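Local coordinates for phosphate binding protein (Planctomyces limnophilus, PDB 4JWO), which probably binds phosphate and takes part in its transport across the cytoplasmic membrane, as a member of the PstS family of solute-binding proteins, at residues G61-D66 against I110-A115; I132-F137 against F287-K292; K165-D170 against I188-A193. One frame throughout, in Å; residues are numbered along the deposited sequence. Where two conformers were deposited one is given.

Contact 1: residues G61-D66 against I110-A115; sequences GTIAVD and IDVTGA
Asp66, Ala64 and Asp111 give up most of the surface buried where 61-66 runs beside 110-115, two parallel neighbours in the alpha/beta sheet of a periplasmic-binding-protein lobe. The strand axes pass 4.7 Å apart at 19°. On its far edge strand 61-67 pairs with 89-93, which is joined to 112-115 by helix 98-106, a beta-alpha-beta crossover.

The pairing begins at Ala64 O, which takes two consecutive amides: Asp111 N at 2.9 Å and Val112 N at 3.1 Å. Asp111 also returns a bond. With chi1 at -59° its carboxylate swings back past its own backbone N, and this brings OD2 to Ala64 N at 2.9 Å in a nearly straight bond that arrives 38° out of the carboxylate plane. A side chain thus serves Ala64 where strand 112-115 has not yet begun. OD1 of the same carboxylate forms salt bridges with Lys294 and Arg297, which would probably stabilise its negative charge.

Asp66 is held through its backbone, N reaching Val112 O at 3.0 Å. Its CB sits 3.6 Å from Ile110 CD1, while its carboxylate turns to Ser96, OD2 bonding the hydroxyl. On the other face Val65 and Val112 run abreast, with CG1 to CG1 at 4.1 Å. At the C-terminal end of the pairing, Asp66 O accepts Gly114 N at 2.9 Å, with Thr113 CA close to the same oxygen.

Contact 2: residues I132-F137 against F287-K292; sequences IDYVEF and FIYTTK
Two torsions bring Glu136 and Tyr289 together: the glutamate's CG is anti to its backbone N (chi1 168°) and the chain stays extended beyond it, while the tyrosine's CG is anti to its carbonyl carbon (chi1 -74°). The two side chains therefore leave the same face of the sheet and run abreast. Glu136 CB rests 3.5 Å from Tyr289 CE2, and the carboxylate stands at 82° to the ring. Tyr289 OH donates to Glu136 OE1 at 2.6 Å, a bond of weak geometry, and is also hydrogen-bonded to Ile119 N. The hydroxyl thus has two partners, the carboxylate on the adjoining strand and a backbone amide outside the two segments.

Apolar neighbours flank this pair. Tyr134 CD1 comes to the edge of the Tyr289 ring, 3.7 Å from CE2, and Phe287 CD1 lies 3.7 Å from Glu136 CG. Replacing Tyr289 by an alanine would probably leave Glu136 OE1 and Ile119 N without the hydroxyl they share and open a gap beside Tyr134.

Between the two backbones, bonds are exchanged at two hydrogen-bonded pairs. In Val135-Thr290 the amide Val135 N reaches Thr290 O at 2.7 Å; in Phe137-Ile288, Ile288 N reaches Phe137 O at 2.8 Å. Lys292 N extends the series to Asp133 O at 3.0 Å. On the opposite edge of strand 283-291, Tyr289 pairs with Thr113 through the backbone. The resulting strand order, 89-93, 61-67, 112-115, 283-291, 134-148, with the late strand 283-291 inserted antiparallel, is that of a type II periplasmic binding protein.

Contact 3: residues K165-D170 against I188-A193; sequences KIWAAD and IQLFGA
The C-terminal turn of helix 160-167 packs here on strand 189-192, a helix-on-sheet contact in the lobe remote from the chain's N-terminal strand. Leu190 carries it from the strand, Ile166 and Trp167 from the helix.

Leu190 and Trp167 reach toward each other across the contact. Methyl CD2 of the leucine stands 3.7 Å above one face of the indole, offset toward the rim, and is 3.8 Å from CZ2. Ile166 CG2 sits over the same face of its neighbour's ring. That methyl is anti to the isoleucine's backbone N, and from there it meets Leu190 CD2 at 3.6 Å. The three side chains thus form one compact cluster, with the leucine touching both helix residues.

The far end of the indole reaches the strand itself: Trp167 CH2 lies 3.6 Å from Phe191 O, which is near the ring plane and at its edge. Gly192 leaves room for this, since a CB at its position would fall only about 3.3 Å from CH2. Phe203, Tyr218 and Tyr240 each pair edge-to-face with Trp167, and Leu238 of the adjoining strand touches all three members of the cluster.

The CB of Phe191 is directed away from 165-170, and its side chain touches Leu227 and Val231 of helix 224-233. Between the two segments the contact is methyl and aromatic packing, so its fit probably depends on side-chain shape, helped perhaps by the weakly positive indole edge facing a carbonyl oxygen.

In the fold
Contacts 1 and 2 are neighbours in one lobe, their centres about 11 Å apart, because strands 112-115 and 283-291 pair antiparallel: contact 1 supplies the first, contact 2 the second. Contact 3 lies on the opposite side of the chain's centre, its centre about 34 and 36 Å from theirs, yet reaches the same extended sheet through strand 189-192 and its neighbour 237-242. Along the chain contact 1 closes first, and contact 3 falls entirely between 132-137 and 287-292. The chain therefore leaves the first lobe along strand 134-148, builds the second, and returns along 283-291, the two-lobed plan in which related proteins bind phosphate in the cleft between lobes.

Contact 1: residues G61-D66 against I110-A115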
ATOM      1  N   GLY A  61       9.294  -9.839 -25.906  1.00 61.20           N
ATOM      2  CA  GLY A  61      10.094 -10.461 -24.865  1.00 64.07           C
ATOM      3  C   GLY A  61       9.354 -10.746 -23.570  1.00 59.27           C
ATOM      4  O   GLY A  61       8.167 -10.447 -23.432  1.00 66.81           O
ATOM      5  N   THR A  62      10.070 -11.331 -22.615  1.00 56.88           N
ATOM      6  CA  THR A  62       9.507 -11.641 -21.308  1.00 55.89           C
ATOM      7  C   THR A  62      10.023 -10.666 -20.258  1.00 49.59           C
ATOM      8  O   THR A  62      11.220 -10.383 -20.198  1.00 49.81           O
ATOM      9  CB  THR A  62       9.867 -13.072 -20.871  1.00 63.02           C
ATOM     10  OG1 THR A  62       9.489 -13.995 -21.899  1.00 66.77           O
ATOM     11  CG2 THR A  62       9.154 -13.439 -19.574  1.00 59.76           C
ATOM     12  N   ILE A  63       9.109 -10.153 -19.440  1.00 46.65           N
ATOM     13  CA  ILE A  63       9.461  -9.314 -18.302  1.00 43.83           C
ATOM     14  C   ILE A  63       9.033 -10.034 -17.029  1.00 41.98           C
ATOM     15  O   ILE A  63       7.856 -10.340 -16.851  1.00 43.32           O
ATOM     16  CB  ILE A  63       8.756  -7.948 -18.376  1.00 42.21           C
ATOM     17  CG1 ILE A  63       8.951  -7.315 -19.753  1.00 44.45           C
ATOM     18  CG2 ILE A  63       9.272  -7.009 -17.289  1.00 39.72           C
ATOM     19  CD1 ILE A  63       8.093  -6.086 -19.980  1.00 48.16           C
ATOM     20  N   ALA A  64       9.994 -10.327 -16.159  1.00 41.47           N
ATOM     21  CA  ALA A  64       9.691 -10.959 -14.880  1.00 39.88           C
ATOM     22  C   ALA A  64       9.506  -9.894 -13.807  1.00 37.58           C
ATOM     23  O   ALA A  64      10.468  -9.222 -13.436  1.00 37.49           O
ATOM     24  CB  ALA A  64      10.806 -11.916 -14.487  1.00 41.23           C
ATOM     25  N   VAL A  65       8.273  -9.748 -13.313  1.00 35.29           N
ATOM     26  CA  VAL A  65       7.947  -8.782 -12.261  1.00 34.88           C
ATOM     27  C   VAL A  65       7.647  -9.537 -10.968  1.00 38.06           C
ATOM     28  O   VAL A  65       7.018 -10.593 -10.997  1.00 33.42           O
ATOM     29  CB  VAL A  65       6.706  -7.933 -12.639  1.00 31.63           C
ATOM     30  CG1 VAL A  65       6.446  -6.842 -11.591  1.00 29.15           C
ATOM     31  CG2 VAL A  65       6.893  -7.308 -14.006  1.00 33.21           C
ATOM     32  N   ASP A  66       8.098  -9.001  -9.839  1.00 30.09           N
ATOM     33  CA  ASP A  66       7.835  -9.617  -8.545  1.00 29.15           C
ATOM     34  C   ASP A  66       7.659  -8.481  -7.562  1.00 29.85           C
ATOM     35  O   ASP A  66       7.646  -7.321  -7.964  1.00 26.38           O
ATOM     36  CB  ASP A  66       9.011 -10.518  -8.142  1.00 30.75           C
ATOM     37  CG  ASP A  66       8.622 -11.573  -7.123  1.00 33.79           C
ATOM     38  OD1 ASP A  66       7.645 -11.355  -6.380  1.00 29.74           O
ATOM     39  OD2 ASP A  66       9.303 -12.621  -7.063  1.00 38.98           O
ATOM     40  N   ILE A 110      14.960 -11.765 -11.490  1.00 41.33           N
ATOM     41  CA  ILE A 110      13.813 -11.000 -11.995  1.00 39.78           C
ATOM     42  C   ILE A 110      14.258  -9.672 -12.638  1.00 44.03           C
ATOM     43  O   ILE A 110      15.407  -9.261 -12.489  1.00 42.82           O
ATOM     44  CB  ILE A 110      12.776 -10.704 -10.882  1.00 41.62           C
ATOM     45  CG1 ILE A 110      13.412  -9.902  -9.747  1.00 35.79           C
ATOM     46  CG2 ILE A 110      12.154 -11.998 -10.351  1.00 45.89           C
ATOM     47  CD1 ILE A 110      12.423  -9.481  -8.671  1.00 33.31           C
ATOM     48  N   ASP A 111      13.340  -8.999 -13.330  1.00 39.51           N
ATOM     49  CA  ASP A 111      13.663  -7.756 -14.040  1.00 40.43           C
ATOM     50  C   ASP A 111      13.183  -6.510 -13.309  1.00 36.47           C
ATOM     51  O   ASP A 111      13.825  -5.462 -13.349  1.00 36.35           O
ATOM     52  CB  ASP A 111      13.024  -7.760 -15.427  1.00 40.35           C
ATOM     53  CG  ASP A 111      13.483  -8.922 -16.270  1.00 43.18           C
ATOM     54  OD1 ASP A 111      14.674  -9.279 -16.186  1.00 44.59           O
ATOM     55  OD2 ASP A 111      12.645  -9.481 -17.008  1.00 44.16           O
ATOM     56  N   VAL A 112      12.032  -6.636 -12.660  1.00 34.63           N
ATOM     57  CA  VAL A 112      11.355  -5.510 -12.024  1.00 32.33           C
ATOM     58  C   VAL A 112      10.815  -5.954 -10.677  1.00 32.15           C
ATOM     59  O   VAL A 112      10.255  -7.040 -10.568  1.00 30.89           O
ATOM     60  CB  VAL A 112      10.162  -5.033 -12.886  1.00 32.04           C
ATOM     61  CG1 VAL A 112       9.322  -4.012 -12.137  1.00 29.71           C
ATOM     62  CG2 VAL A 112      10.649  -4.455 -14.202  1.00 33.83           C
ATOM     63  N   THR A 113      10.975  -5.132  -9.645  1.00 29.10           N
ATOM     64  CA  THR A 113      10.403  -5.492  -8.356  1.00 27.62           C
ATOM     65  C   THR A 113       9.610  -4.341  -7.727  1.00 25.56           C
ATOM     66  O   THR A 113      10.023  -3.179  -7.779  1.00 26.70           O
ATOM     67  CB  THR A 113      11.473  -6.079  -7.399  1.00 32.63           C
ATOM     68  OG1 THR A 113      10.827  -6.732  -6.299  1.00 29.81           O
ATOM     69  CG2 THR A 113      12.419  -4.999  -6.893  1.00 30.78           C
ATOM     70  N   GLY A 114       8.454  -4.683  -7.169  1.00 24.34           N
ATOM     71  CA  GLY A 114       7.566  -3.713  -6.538  1.00 23.17           C
ATOM     72  C   GLY A 114       7.839  -3.675  -5.049  1.00 21.68           C
ATOM     73  O   GLY A 114       7.996  -4.723  -4.422  1.00 23.03           O
ATOM     74  N   ALA A 115       7.912  -2.478  -4.475  1.00 20.72           N
ATOM     75  CA  ALA A 115       8.286  -2.339  -3.074  1.00 20.30           C
ATOM     76  C   ALA A 115       7.316  -1.429  -2.351  1.00 22.90           C
ATOM     77  O   ALA A 115       6.934  -0.383  -2.877  1.00 21.76           O
ATOM     78  CB  ALA A 115       9.691  -1.787  -2.962  1.00 22.17           C
TER

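Contact 2: residues I132-F137 against F287-K292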
ATOM      1  N   ILE A 132      24.865  -4.134  -9.544  1.00 47.65           N
ATOM      2  CA  ILE A 132      23.475  -3.844  -9.882  1.00 45.19           C
ATOM      3  C   ILE A 132      23.189  -2.356  -9.689  1.00 55.31           C
ATOM      4  O   ILE A 132      23.267  -1.834  -8.577  1.00 55.93           O
ATOM      5  CB  ILE A 132      22.495  -4.693  -9.035  1.00 43.49           C
ATOM      6  CG1 ILE A 132      22.767  -6.188  -9.232  1.00 45.30           C
ATOM      7  CG2 ILE A 132      21.054  -4.382  -9.402  1.00 47.46           C
ATOM      8  CD1 ILE A 132      21.827  -7.082  -8.439  1.00 45.66           C
ATOM      9  N   ASP A 133      22.863  -1.679 -10.785  1.00 44.49           N
ATOM     10  CA  ASP A 133      22.595  -0.250 -10.761  1.00 44.83           C
ATOM     11  C   ASP A 133      21.090  -0.004 -10.771  1.00 45.40           C
ATOM     12  O   ASP A 133      20.493   0.225 -11.826  1.00 39.76           O
ATOM     13  CB  ASP A 133      23.240   0.406 -11.979  1.00 50.48           C
ATOM     14  CG  ASP A 133      23.359   1.906 -11.846  1.00 56.19           C
ATOM     15  OD1 ASP A 133      22.820   2.475 -10.868  1.00 52.82           O
ATOM     16  OD2 ASP A 133      23.993   2.519 -12.732  1.00 61.20           O
ATOM     17  N   TYR A 134      20.478  -0.046  -9.589  1.00 35.19           N
ATOM     18  CA  TYR A 134      19.027   0.036  -9.482  1.00 30.86           C
ATOM     19  C   TYR A 134      18.495   1.433  -9.819  1.00 33.64           C
ATOM     20  O   TYR A 134      19.170   2.436  -9.596  1.00 35.58           O
ATOM     21  CB  TYR A 134      18.575  -0.380  -8.075  1.00 31.33           C
ATOM     22  CG  TYR A 134      18.838   0.641  -6.981  1.00 37.92           C
ATOM     23  CD1 TYR A 134      17.939   1.670  -6.735  1.00 39.62           C
ATOM     24  CD2 TYR A 134      19.964   0.556  -6.180  1.00 47.71           C
ATOM     25  CE1 TYR A 134      18.164   2.597  -5.742  1.00 49.65           C
ATOM     26  CE2 TYR A 134      20.194   1.482  -5.172  1.00 49.70           C
ATOM     27  CZ  TYR A 134      19.290   2.498  -4.961  1.00 54.50           C
ATOM     28  OH  TYR A 134      19.509   3.425  -3.967  1.00 61.39           O
ATOM     29  N   VAL A 135      17.275   1.490 -10.342  1.00 29.91           N
ATOM     30  CA  VAL A 135      16.582   2.759 -10.540  1.00 31.36           C
ATOM     31  C   VAL A 135      15.237   2.689  -9.829  1.00 26.10           C
ATOM     32  O   VAL A 135      14.491   1.723  -9.991  1.00 25.07           O
ATOM     33  CB  VAL A 135      16.363   3.078 -12.033  1.00 27.44           C
ATOM     34  CG1 VAL A 135      15.855   4.500 -12.192  1.00 33.80           C
ATOM     35  CG2 VAL A 135      17.656   2.888 -12.815  1.00 32.93           C
ATOM     36  N   GLU A 136      14.933   3.716  -9.039  1.00 24.94           N
ATOM     37  CA  GLU A 136      13.727   3.736  -8.223  1.00 22.26           C
ATOM     38  C   GLU A 136      12.654   4.612  -8.855  1.00 24.32           C
ATOM     39  O   GLU A 136      12.915   5.751  -9.242  1.00 24.27           O
ATOM     40  CB  GLU A 136      14.076   4.268  -6.832  1.00 22.81           C
ATOM     41  CG  GLU A 136      12.908   4.625  -5.956  1.00 23.56           C
ATOM     42  CD  GLU A 136      13.382   5.143  -4.615  1.00 34.69           C
ATOM     43  OE1 GLU A 136      14.081   4.383  -3.908  1.00 34.06           O
ATOM     44  OE2 GLU A 136      13.089   6.314  -4.279  1.00 30.26           O
ATOM     45  N   PHE A 137      11.449   4.074  -8.973  1.00 24.84           N
ATOM     46  CA  PHE A 137      10.321   4.844  -9.485  1.00 23.59           C
ATOM     47  C   PHE A 137       9.168   4.859  -8.498  1.00 21.82           C
ATOM     48  O   PHE A 137       8.628   3.811  -8.168  1.00 23.84           O
ATOM     49  CB  PHE A 137       9.862   4.248 -10.815  1.00 27.21           C
ATOM     50  CG  PHE A 137      10.887   4.347 -11.899  1.00 25.62           C
ATOM     51  CD1 PHE A 137      11.128   5.561 -12.522  1.00 25.43           C
ATOM     52  CD2 PHE A 137      11.624   3.236 -12.292  1.00 25.23           C
ATOM     53  CE1 PHE A 137      12.081   5.674 -13.523  1.00 26.76           C
ATOM     54  CE2 PHE A 137      12.579   3.339 -13.292  1.00 26.01           C
ATOM     55  CZ  PHE A 137      12.804   4.565 -13.914  1.00 25.93           C
ATOM     56  N   PHE A 287       6.659   1.872  -4.800  1.00 18.63           N
ATOM     57  CA  PHE A 287       7.768   1.943  -5.743  1.00 21.39           C
ATOM     58  C   PHE A 287       7.864   0.755  -6.692  1.00 21.02           C
ATOM     59  O   PHE A 287       7.467  -0.366  -6.370  1.00 20.92           O
ATOM     60  CB  PHE A 287       9.105   2.071  -5.000  1.00 20.50           C
ATOM     61  CG  PHE A 287       9.146   3.215  -4.030  1.00 19.79           C
ATOM     62  CD1 PHE A 287       9.555   4.469  -4.441  1.00 23.01           C
ATOM     63  CD2 PHE A 287       8.754   3.035  -2.712  1.00 21.57           C
ATOM     64  CE1 PHE A 287       9.590   5.528  -3.546  1.00 23.01           C
ATOM     65  CE2 PHE A 287       8.782   4.094  -1.815  1.00 21.38           C
ATOM     66  CZ  PHE A 287       9.195   5.338  -2.237  1.00 20.10           C
ATOM     67  N   ILE A 288       8.426   1.031  -7.859  1.00 21.03           N
ATOM     68  CA  ILE A 288       8.844   0.001  -8.798  1.00 22.65           C
ATOM     69  C   ILE A 288      10.334   0.197  -9.041  1.00 25.96           C
ATOM     70  O   ILE A 288      10.782   1.317  -9.296  1.00 24.86           O
ATOM     71  CB  ILE A 288       8.072   0.123 -10.126  1.00 23.20           C
ATOM     72  CG1 ILE A 288       6.666  -0.466  -9.976  1.00 23.28           C
ATOM     73  CG2 ILE A 288       8.829  -0.564 -11.264  1.00 24.87           C
ATOM     74  CD1 ILE A 288       6.617  -1.993 -10.044  1.00 29.05           C
ATOM     75  N   TYR A 289      11.104  -0.886  -8.940  1.00 23.88           N
ATOM     76  CA  TYR A 289      12.547  -0.853  -9.170  1.00 26.49           C
ATOM     77  C   TYR A 289      12.908  -1.694 -10.373  1.00 28.23           C
ATOM     78  O   TYR A 289      12.338  -2.762 -10.587  1.00 31.35           O
ATOM     79  CB  TYR A 289      13.301  -1.430  -7.966  1.00 29.00           C
ATOM     80  CG  TYR A 289      13.345  -0.535  -6.756  1.00 27.13           C
ATOM     81  CD1 TYR A 289      12.290  -0.496  -5.856  1.00 25.36           C
ATOM     82  CD2 TYR A 289      14.450   0.262  -6.505  1.00 27.92           C
ATOM     83  CE1 TYR A 289      12.332   0.323  -4.744  1.00 25.41           C
ATOM     84  CE2 TYR A 289      14.501   1.076  -5.397  1.00 24.30           C
ATOM     85  CZ  TYR A 289      13.444   1.105  -4.522  1.00 23.89           C
ATOM     86  OH  TYR A 289      13.507   1.931  -3.420  1.00 28.23           O
ATOM     87  N   THR A 290      13.866  -1.217 -11.157  1.00 28.32           N
ATOM     88  CA  THR A 290      14.516  -2.062 -12.141  1.00 27.79           C
ATOM     89  C   THR A 290      15.971  -1.614 -12.185  1.00 29.43           C
ATOM     90  O   THR A 290      16.426  -0.944 -11.264  1.00 30.09           O
ATOM     91  CB  THR A 290      13.821  -1.990 -13.517  1.00 29.79           C
ATOM     92  OG1 THR A 290      14.388  -2.972 -14.395  1.00 29.23           O
ATOM     93  CG2 THR A 290      13.970  -0.615 -14.129  1.00 29.74           C
ATOM     94  N   THR A 291      16.716  -1.996 -13.213  1.00 30.13           N
ATOM     95  CA  THR A 291      18.118  -1.608 -13.276  1.00 31.84           C
ATOM     96  C   THR A 291      18.412  -0.880 -14.576  1.00 33.14           C
ATOM     97  O   THR A 291      17.642  -0.966 -15.529  1.00 35.99           O
ATOM     98  CB  THR A 291      19.059  -2.822 -13.117  1.00 31.04           C
ATOM     99  OG1 THR A 291      19.133  -3.544 -14.351  1.00 34.19           O
ATOM    100  CG2 THR A 291      18.562  -3.745 -12.020  1.00 30.19           C
ATOM    101  N   LYS A 292      19.529  -0.160 -14.603  1.00 34.58           N
ATOM    102  CA  LYS A 292      19.957   0.560 -15.791  1.00 36.24           C
ATOM    103  C   LYS A 292      20.216  -0.413 -16.938  1.00 38.52           C
ATOM    104  O   LYS A 292      19.882  -0.136 -18.090  1.00 37.74           O
ATOM    105  CB  LYS A 292      21.214   1.375 -15.472  1.00 39.22           C
ATOM    106  CG  LYS A 292      21.643   2.356 -16.541  1.00 47.85           C
ATOM    107  CD  LYS A 292      22.700   3.310 -15.982  1.00 53.59           C
ATOM    108  CE  LYS A 292      23.353   4.145 -17.075  1.00 59.56           C
ATOM    109  NZ  LYS A 292      22.400   5.100 -17.706  1.00 59.95           N
TER

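Contact 3: residues K165-D170 against I188-A193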
ATOM      1  N   LYS A 165      -2.938  -2.666  20.294  1.00 22.15           N
ATOM      2  CA  LYS A 165      -3.578  -3.285  21.441  1.00 21.60           C
ATOM      3  C   LYS A 165      -4.834  -4.055  21.007  1.00 20.04           C
ATOM      4  O   LYS A 165      -5.135  -5.127  21.533  1.00 21.17           O
ATOM      5  CB  LYS A 165      -3.944  -2.190  22.452  1.00 24.53           C
ATOM      6  CG  LYS A 165      -4.283  -2.676  23.832  1.00 34.22           C
ATOM      7  CD  LYS A 165      -4.532  -1.475  24.738  1.00 33.15           C
ATOM      8  CE  LYS A 165      -4.685  -1.880  26.186  1.00 38.19           C
ATOM      9  NZ  LYS A 165      -4.984  -0.686  27.025  1.00 40.04           N
ATOM     10  N   ILE A 166      -5.549  -3.503  20.035  1.00 18.03           N
ATOM     11  CA  ILE A 166      -6.779  -4.115  19.527  1.00 17.67           C
ATOM     12  C   ILE A 166      -6.494  -5.258  18.545  1.00 16.59           C
ATOM     13  O   ILE A 166      -7.106  -6.325  18.625  1.00 17.75           O
ATOM     14  CB  ILE A 166      -7.645  -3.068  18.812  1.00 18.67           C
ATOM     15  CG1 ILE A 166      -8.195  -2.046  19.815  1.00 16.54           C
ATOM     16  CG2 ILE A 166      -8.796  -3.734  18.072  1.00 19.37           C
ATOM     17  CD1 ILE A 166      -8.747  -0.816  19.157  1.00 18.36           C
ATOM     18  N   TRP A 167      -5.570  -5.027  17.621  1.00 17.00           N
ATOM     19  CA  TRP A 167      -5.405  -5.905  16.457  1.00 19.28           C
ATOM     20  C   TRP A 167      -4.296  -6.942  16.534  1.00 17.29           C
ATOM     21  O   TRP A 167      -4.222  -7.821  15.672  1.00 19.85           O
ATOM     22  CB  TRP A 167      -5.176  -5.064  15.201  1.00 15.07           C
ATOM     23  CG  TRP A 167      -6.429  -4.412  14.690  1.00 14.83           C
ATOM     24  CD1 TRP A 167      -6.809  -3.118  14.870  1.00 15.87           C
ATOM     25  CD2 TRP A 167      -7.471  -5.041  13.926  1.00 14.68           C
ATOM     26  NE1 TRP A 167      -8.011  -2.889  14.248  1.00 16.28           N
ATOM     27  CE2 TRP A 167      -8.451  -4.058  13.669  1.00 13.97           C
ATOM     28  CE3 TRP A 167      -7.672  -6.333  13.428  1.00 17.43           C
ATOM     29  CZ2 TRP A 167      -9.605  -4.322  12.927  1.00 16.21           C
ATOM     30  CZ3 TRP A 167      -8.818  -6.605  12.706  1.00 15.77           C
ATOM     31  CH2 TRP A 167      -9.772  -5.597  12.455  1.00 16.37           C
ATOM     32  N   ALA A 168      -3.445  -6.861  17.556  1.00 18.03           N
ATOM     33  CA  ALA A 168      -2.275  -7.735  17.625  1.00 19.61           C
ATOM     34  C   ALA A 168      -2.669  -9.193  17.608  1.00 20.63           C
ATOM     35  O   ALA A 168      -3.769  -9.558  18.032  1.00 22.15           O
ATOM     36  CB  ALA A 168      -1.464  -7.450  18.872  1.00 21.54           C
ATOM     37  N   ALA A 169      -1.738 -10.018  17.144  1.00 20.99           N
ATOM     38  CA  ALA A 169      -1.925 -11.459  17.065  1.00 24.52           C
ATOM     39  C   ALA A 169      -2.406 -12.065  18.375  1.00 27.34           C
ATOM     40  O   ALA A 169      -3.169 -13.027  18.362  1.00 28.34           O
ATOM     41  CB  ALA A 169      -0.632 -12.124  16.632  1.00 29.05           C
ATOM     42  N   ASP A 170      -1.945 -11.514  19.499  1.00 24.92           N
ATOM     43  CA  ASP A 170      -2.276 -12.037  20.808  1.00 25.71           C
ATOM     44  C   ASP A 170      -3.297 -11.176  21.550  1.00 28.28           C
ATOM     45  O   ASP A 170      -3.517 -11.372  22.742  1.00 32.61           O
ATOM     46  CB  ASP A 170      -1.014 -12.173  21.669  1.00 27.64           C
ATOM     47  CG  ASP A 170      -0.418 -10.828  22.065  1.00 43.99           C
ATOM     48  OD1 ASP A 170      -0.484  -9.861  21.275  1.00 37.97           O
ATOM     49  OD2 ASP A 170       0.130 -10.742  23.182  1.00 54.04           O
ATOM     50  N   ILE A 188     -16.283  -3.910  21.069  1.00 19.33           N
ATOM     51  CA  ILE A 188     -15.740  -3.380  19.818  0.62 18.41           C
ATOM     52  C   ILE A 188     -16.028  -4.398  18.733  1.00 22.33           C
ATOM     53  O   ILE A 188     -15.629  -5.553  18.856  1.00 24.91           O
ATOM     54  CB  ILE A 188     -14.211  -3.254  19.838  0.62 20.68           C
ATOM     55  CG1 ILE A 188     -13.720  -2.538  21.086  0.62 20.91           C
ATOM     56  CG2 ILE A 188     -13.715  -2.541  18.568  0.62 18.18           C
ATOM     57  CD1 ILE A 188     -12.218  -2.496  21.160  0.62 20.11           C
ATOM     58  N   GLN A 189     -16.722  -3.991  17.679  1.00 17.44           N
ATOM     59  CA  GLN A 189     -17.028  -4.911  16.584  1.00 19.87           C
ATOM     60  C   GLN A 189     -16.043  -4.639  15.464  1.00 16.98           C
ATOM     61  O   GLN A 189     -16.088  -3.586  14.843  1.00 18.69           O
ATOM     62  CB  GLN A 189     -18.458  -4.692  16.080  1.00 23.88           C
ATOM     63  CG  GLN A 189     -19.522  -4.592  17.173  1.00 34.25           C
ATOM     64  CD  GLN A 189     -19.846  -5.925  17.818  1.00 50.43           C
ATOM     65  OE1 GLN A 189     -19.244  -6.952  17.497  1.00 56.96           O
ATOM     66  NE2 GLN A 189     -20.810  -5.918  18.734  1.00 52.39           N
ATOM     67  N   LEU A 190     -15.144  -5.587  15.223  1.00 16.74           N
ATOM     68  CA  LEU A 190     -14.028  -5.378  14.310  1.00 16.94           C
ATOM     69  C   LEU A 190     -14.330  -5.809  12.885  1.00 15.78           C
ATOM     70  O   LEU A 190     -14.870  -6.887  12.652  1.00 15.70           O
ATOM     71  CB  LEU A 190     -12.801  -6.162  14.790  1.00 16.61           C
ATOM     72  CG  LEU A 190     -12.243  -5.747  16.151  1.00 18.73           C
ATOM     73  CD1 LEU A 190     -11.104  -6.688  16.512  1.00 22.07           C
ATOM     74  CD2 LEU A 190     -11.753  -4.297  16.113  1.00 18.78           C
ATOM     75  N   PHE A 191     -13.932  -4.960  11.939  1.00 15.82           N
ATOM     76  CA  PHE A 191     -14.079  -5.223  10.510  1.00 15.68           C
ATOM     77  C   PHE A 191     -12.759  -4.959   9.825  1.00 14.86           C
ATOM     78  O   PHE A 191     -12.076  -3.998  10.137  1.00 15.93           O
ATOM     79  CB  PHE A 191     -15.151  -4.301   9.909  1.00 15.49           C
ATOM     80  CG  PHE A 191     -16.530  -4.560  10.437  1.00 14.24           C
ATOM     81  CD1 PHE A 191     -16.988  -3.903  11.576  1.00 16.83           C
ATOM     82  CD2 PHE A 191     -17.365  -5.462   9.804  1.00 17.47           C
ATOM     83  CE1 PHE A 191     -18.265  -4.157  12.075  1.00 18.34           C
ATOM     84  CE2 PHE A 191     -18.633  -5.718  10.293  1.00 19.79           C
ATOM     85  CZ  PHE A 191     -19.085  -5.057  11.430  1.00 22.06           C
ATOM     86  N   GLY A 192     -12.387  -5.814   8.881  1.00 13.79           N
ATOM     87  CA  GLY A 192     -11.129  -5.628   8.184  1.00 15.34           C
ATOM     88  C   GLY A 192     -10.949  -6.495   6.965  1.00 14.38           C
ATOM     89  O   GLY A 192     -11.850  -7.239   6.563  1.00 15.19           O
ATOM     90  N   ALA A 193      -9.749  -6.409   6.396  1.00 14.38           N
ATOM     91  CA  ALA A 193      -9.410  -7.074   5.153  1.00 14.41           C
ATOM     92  C   ALA A 193      -9.223  -8.566   5.331  1.00 16.85           C
ATOM     93  O   ALA A 193      -8.937  -9.046   6.427  1.00 16.37           O
ATOM     94  CB  ALA A 193      -8.141  -6.461   4.573  1.00 16.89           C
TER